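Local structure of mutual gliding motility protein C (MglC) (Myxococcus xanthus DK 1622, 7CT3) at residues Q13-F25 against L85-H97. The protein probably takes part in controlling cell polarity for gliding motility, as a Roadblock/LC7-domain protein that interacts with its paralog MglB. Residues are numbered along the deposited sequence; the frame is centred on the assembly and turned at random.
Sequences QVEGALACSVMGF and LVSPDYFLVLALH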
loop_
_atom_site.group_PDB
_atom_site.type_symbol
_atom_site.label_atom_id
_atom_site.label_comp_id
_atom_site.label_asym_id
_atom_site.label_seq_id
_atom_site.Cartn_x
_atom_site.Cartn_y
_atom_site.Cartn_z
ATOM N N GLN A 13 4.404 -3.634 -19.269
ATOM C CA GLN A 13 3.050 -3.016 -19.327
ATOM C C GLN A 13 2.974 -1.744 -18.469
ATOM O O GLN A 13 2.127 -0.897 -18.772
ATOM C CB GLN A 13 1.984 -4.007 -18.857
ATOM C CG GLN A 13 1.694 -5.121 -19.848
ATOM C CD GLN A 13 0.598 -6.022 -19.333
ATOM O OE1 GLN A 13 -0.571 -5.642 -19.289
ATOM N NE2 GLN A 13 0.972 -7.222 -18.923
ATOM N N VAL A 14 3.789 -1.620 -17.417
ATOM C CA VAL A 14 3.621 -0.555 -16.382
ATOM C C VAL A 14 4.684 0.525 -16.595
ATOM O O VAL A 14 5.878 0.219 -16.399
ATOM C CB VAL A 14 3.682 -1.137 -14.957
ATOM C CG1 VAL A 14 3.607 -0.046 -13.898
ATOM C CG2 VAL A 14 2.594 -2.177 -14.727
ATOM N N GLU A 15 4.255 1.738 -16.961
ATOM C CA GLU A 15 5.142 2.921 -17.119
ATOM C C GLU A 15 5.815 3.194 -15.770
ATOM O O GLU A 15 5.095 3.271 -14.752
ATOM C CB GLU A 15 4.373 4.159 -17.598
ATOM C CG GLU A 15 3.813 4.062 -19.014
ATOM C CD GLU A 15 4.534 3.126 -19.970
ATOM O OE1 GLU A 15 3.945 2.084 -20.331
ATOM O OE2 GLU A 15 5.673 3.444 -20.367
ATOM N N GLY A 16 7.148 3.281 -15.767
ATOM C CA GLY A 16 7.961 3.617 -14.583
ATOM C C GLY A 16 8.333 2.403 -13.744
ATOM O O GLY A 16 8.953 2.609 -12.689
ATOM N N ALA A 17 7.995 1.184 -14.180
ATOM C CA ALA A 17 8.322 -0.075 -13.465
ATOM C C ALA A 17 9.845 -0.228 -13.376
ATOM O O ALA A 17 10.507 -0.142 -14.424
ATOM C CB ALA A 17 7.695 -1.260 -14.156
ATOM N N LEU A 18 10.368 -0.434 -12.165
ATOM C CA LEU A 18 11.809 -0.693 -11.896
ATOM C C LEU A 18 12.073 -2.194 -12.041
ATOM O O LEU A 18 13.067 -2.576 -12.677
ATOM C CB LEU A 18 12.158 -0.237 -10.475
ATOM C CG LEU A 18 12.524 1.234 -10.286
ATOM C CD1 LEU A 18 11.695 2.144 -11.174
ATOM C CD2 LEU A 18 12.372 1.636 -8.829
ATOM N N ALA A 19 11.214 -3.008 -11.433
ATOM C CA ALA A 19 11.427 -4.460 -11.276
ATOM C C ALA A 19 10.116 -5.131 -10.875
ATOM O O ALA A 19 9.289 -4.486 -10.194
ATOM C CB ALA A 19 12.496 -4.707 -10.239
ATOM N N CYS A 20 9.960 -6.388 -11.276
ATOM C CA CYS A 20 8.928 -7.312 -10.753
ATOM C C CYS A 20 9.633 -8.602 -10.333
ATOM O O CYS A 20 10.414 -9.138 -11.140
ATOM C CB CYS A 20 7.839 -7.569 -11.780
ATOM S SG CYS A 20 6.370 -8.339 -11.057
ATOM N N SER A 21 9.413 -9.039 -9.095
ATOM C CA SER A 21 10.201 -10.121 -8.457
ATOM C C SER A 21 9.280 -11.063 -7.689
ATOM O O SER A 21 8.206 -10.621 -7.257
ATOM C CB SER A 21 11.252 -9.545 -7.556
ATOM O OG SER A 21 11.988 -8.537 -8.231
ATOM N N VAL A 22 9.713 -12.312 -7.534
ATOM C CA VAL A 22 9.168 -13.255 -6.517
ATOM C C VAL A 22 10.199 -13.365 -5.397
ATOM O O VAL A 22 11.381 -13.610 -5.639
ATOM C CB VAL A 22 8.797 -14.612 -7.137
ATOM C CG1 VAL A 22 8.334 -15.607 -6.085
ATOM C CG2 VAL A 22 7.732 -14.446 -8.213
HETATM N N MSE A 23 9.712 -13.158 -4.174
HETATM C CA MSE A 23 10.528 -13.093 -2.975
HETATM C C MSE A 23 9.966 -14.098 -1.971
HETATM O O MSE A 23 8.757 -14.272 -1.888
HETATM C CB MSE A 23 10.478 -11.655 -2.446
HETATM C CG MSE A 23 11.005 -11.462 -1.048
HETATM SE SE MSE A 23 12.950 -11.383 -1.060
HETATM C CE MSE A 23 13.419 -10.052 -2.429
ATOM N N GLY A 24 10.845 -14.769 -1.221
ATOM C CA GLY A 24 10.406 -15.654 -0.153
ATOM C C GLY A 24 10.193 -14.901 1.151
ATOM O O GLY A 24 10.889 -13.902 1.377
ATOM N N PHE A 25 9.286 -15.377 2.008
ATOM C CA PHE A 25 9.122 -14.877 3.398
ATOM C C PHE A 25 10.384 -15.201 4.218
ATOM O O PHE A 25 10.585 -14.580 5.278
ATOM C CB PHE A 25 7.837 -15.431 4.018
ATOM C CG PHE A 25 6.581 -14.881 3.394
ATOM C CD1 PHE A 25 6.233 -13.549 3.562
ATOM C CD2 PHE A 25 5.759 -15.686 2.621
ATOM C CE1 PHE A 25 5.077 -13.040 2.988
ATOM C CE2 PHE A 25 4.605 -15.174 2.047
ATOM C CZ PHE A 25 4.265 -13.852 2.231
ATOM N N LEU A 85 0.225 -12.222 -2.652
ATOM C CA LEU A 85 0.616 -13.585 -2.216
ATOM C C LEU A 85 0.619 -14.523 -3.426
ATOM O O LEU A 85 -0.344 -14.491 -4.203
ATOM C CB LEU A 85 -0.374 -14.066 -1.151
ATOM C CG LEU A 85 0.050 -15.317 -0.388
ATOM C CD1 LEU A 85 1.288 -15.038 0.450
ATOM C CD2 LEU A 85 -1.089 -15.823 0.483
ATOM N N VAL A 86 1.660 -15.342 -3.578
ATOM C CA VAL A 86 1.703 -16.381 -4.649
ATOM C C VAL A 86 1.694 -17.784 -4.022
ATOM O O VAL A 86 1.212 -18.706 -4.694
ATOM C CB VAL A 86 2.871 -16.165 -5.630
ATOM C CG1 VAL A 86 2.583 -15.018 -6.589
ATOM C CG2 VAL A 86 4.185 -15.934 -4.924
ATOM N N SER A 87 2.179 -17.953 -2.789
ATOM C CA SER A 87 2.098 -19.235 -2.036
ATOM C C SER A 87 2.355 -18.973 -0.555
ATOM O O SER A 87 2.722 -17.865 -0.179
ATOM C CB SER A 87 3.055 -20.262 -2.611
ATOM O OG SER A 87 4.366 -20.095 -2.096
ATOM N N PRO A 88 2.179 -19.968 0.343
ATOM C CA PRO A 88 2.494 -19.767 1.759
ATOM C C PRO A 88 3.946 -19.314 1.998
ATOM O O PRO A 88 4.201 -18.759 3.049
ATOM C CB PRO A 88 2.232 -21.147 2.387
ATOM C CG PRO A 88 1.242 -21.805 1.443
ATOM C CD PRO A 88 1.641 -21.310 0.068
ATOM N N ASP A 89 4.844 -19.532 1.028
ATOM C CA ASP A 89 6.303 -19.268 1.158
ATOM C C ASP A 89 6.751 -18.063 0.319
ATOM O O ASP A 89 7.868 -17.579 0.578
ATOM C CB ASP A 89 7.121 -20.493 0.740
ATOM C CG ASP A 89 6.861 -21.734 1.578
ATOM O OD1 ASP A 89 6.633 -21.590 2.799
ATOM O OD2 ASP A 89 6.886 -22.835 1.001
ATOM N N TYR A 90 5.949 -17.591 -0.646
ATOM C CA TYR A 90 6.400 -16.612 -1.673
ATOM C C TYR A 90 5.370 -15.501 -1.898
ATOM O O TYR A 90 4.142 -15.751 -1.864
ATOM C CB TYR A 90 6.690 -17.322 -2.996
ATOM C CG TYR A 90 7.732 -18.405 -2.896
ATOM C CD1 TYR A 90 9.038 -18.106 -2.543
ATOM C CD2 TYR A 90 7.412 -19.730 -3.141
ATOM C CE1 TYR A 90 9.999 -19.098 -2.432
ATOM C CE2 TYR A 90 8.362 -20.733 -3.040
ATOM C CZ TYR A 90 9.663 -20.415 -2.686
ATOM O OH TYR A 90 10.608 -21.395 -2.584
ATOM N N PHE A 91 5.871 -14.296 -2.169
ATOM C CA PHE A 91 5.048 -13.147 -2.619
ATOM C C PHE A 91 5.665 -12.534 -3.876
ATOM O O PHE A 91 6.862 -12.718 -4.160
ATOM C CB PHE A 91 4.852 -12.112 -1.512
ATOM C CG PHE A 91 6.095 -11.461 -0.966
ATOM C CD1 PHE A 91 6.832 -12.078 0.035
ATOM C CD2 PHE A 91 6.501 -10.211 -1.416
ATOM C CE1 PHE A 91 7.961 -11.470 0.559
ATOM C CE2 PHE A 91 7.625 -9.599 -0.880
ATOM C CZ PHE A 91 8.352 -10.231 0.105
ATOM N N LEU A 92 4.814 -11.826 -4.607
ATOM C CA LEU A 92 5.126 -11.128 -5.871
ATOM C C LEU A 92 5.232 -9.638 -5.546
ATOM O O LEU A 92 4.328 -9.141 -4.856
ATOM C CB LEU A 92 3.966 -11.441 -6.818
ATOM C CG LEU A 92 4.089 -10.954 -8.254
ATOM C CD1 LEU A 92 5.300 -11.557 -8.943
ATOM C CD2 LEU A 92 2.813 -11.288 -9.008
ATOM N N VAL A 93 6.300 -8.965 -5.972
ATOM C CA VAL A 93 6.502 -7.513 -5.683
ATOM C C VAL A 93 6.805 -6.778 -6.990
ATOM O O VAL A 93 7.722 -7.191 -7.718
ATOM C CB VAL A 93 7.582 -7.257 -4.611
ATOM C CG1 VAL A 93 8.868 -8.012 -4.876
ATOM C CG2 VAL A 93 7.863 -5.770 -4.435
ATOM N N LEU A 94 6.030 -5.727 -7.260
ATOM C CA LEU A 94 6.292 -4.730 -8.319
ATOM C C LEU A 94 6.786 -3.444 -7.655
ATOM O O LEU A 94 6.110 -2.956 -6.727
ATOM C CB LEU A 94 5.004 -4.490 -9.108
ATOM C CG LEU A 94 5.033 -3.312 -10.078
ATOM C CD1 LEU A 94 6.088 -3.514 -11.157
ATOM C CD2 LEU A 94 3.659 -3.111 -10.698
ATOM N N ALA A 95 7.935 -2.942 -8.101
ATOM C CA ALA A 95 8.483 -1.625 -7.710
ATOM C C ALA A 95 8.421 -0.719 -8.936
ATOM O O ALA A 95 8.837 -1.171 -10.022
ATOM C CB ALA A 95 9.894 -1.764 -7.197
ATOM N N LEU A 96 7.901 0.498 -8.777
ATOM C CA LEU A 96 7.927 1.502 -9.866
ATOM C C LEU A 96 8.354 2.861 -9.305
ATOM O O LEU A 96 8.202 3.086 -8.096
ATOM C CB LEU A 96 6.566 1.540 -10.571
ATOM C CG LEU A 96 5.336 1.838 -9.717
ATOM C CD1 LEU A 96 4.313 2.617 -10.520
ATOM C CD2 LEU A 96 4.703 0.562 -9.184
ATOM N N HIS A 97 8.925 3.709 -10.163
ATOM C CA HIS A 97 9.244 5.125 -9.855
ATOM C C HIS A 97 7.942 5.825 -9.443
ATOM O O HIS A 97 6.888 5.453 -9.985
ATOM C CB HIS A 97 9.929 5.782 -11.063
ATOM C CG HIS A 97 10.459 7.141 -10.771
ATOM N ND1 HIS A 97 9.659 8.264 -10.801
ATOM C CD2 HIS A 97 11.699 7.564 -10.449
ATOM C CE1 HIS A 97 10.382 9.323 -10.500
ATOM N NE2 HIS A 97 11.637 8.920 -10.284
HETATM O O HOH W 1 10.633 -6.208 -7.587
#
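Over one face of the Phe25 ring lies the rim of Phe91, whose CD1 is 3.6 Å from Phe25 CE1; the ring planes meet obliquely at 41°. Leu85 CD1 and Ser87 O meet the edge of Phe25. Phe91 in turn receives Met23 CB over a face, a CH-pi contact 3.9 Å from the ring centroid, because its CG stands between backbone N and carbonyl carbon (chi1 61°), which lays the ring beside the selenomethionine. Tyr90 has Asp89 CB over one face and turns its edge to Met23 O; its CD1 lies 3.7 Å from Gly24 CA. Replacing Phe25 by an alanine would probably uncover Phe91 and Leu85 and open a gap at the strand end. On the face that Tyr90 shares, opposite Met23 and Phe91, beta-branched Val22 touches Leu92 CD1 with CG2; Leu92, apolar and buried, packs on Leu7 of helix 4-13 and Leu109 of helix 102-117. The buried hydroxyl of Ser21 is satisfied by Thr32 OG1 of strand 29-34 and a water that also donates to Val93 O. Paired backbone bonds join antiparallel strands 17-24 and 90-97 until Leu18 and Ala19 both face Ala95, a classic beta bulge in the central strand pair of the 2-1-4-3 Roadblock/LC7 sheet.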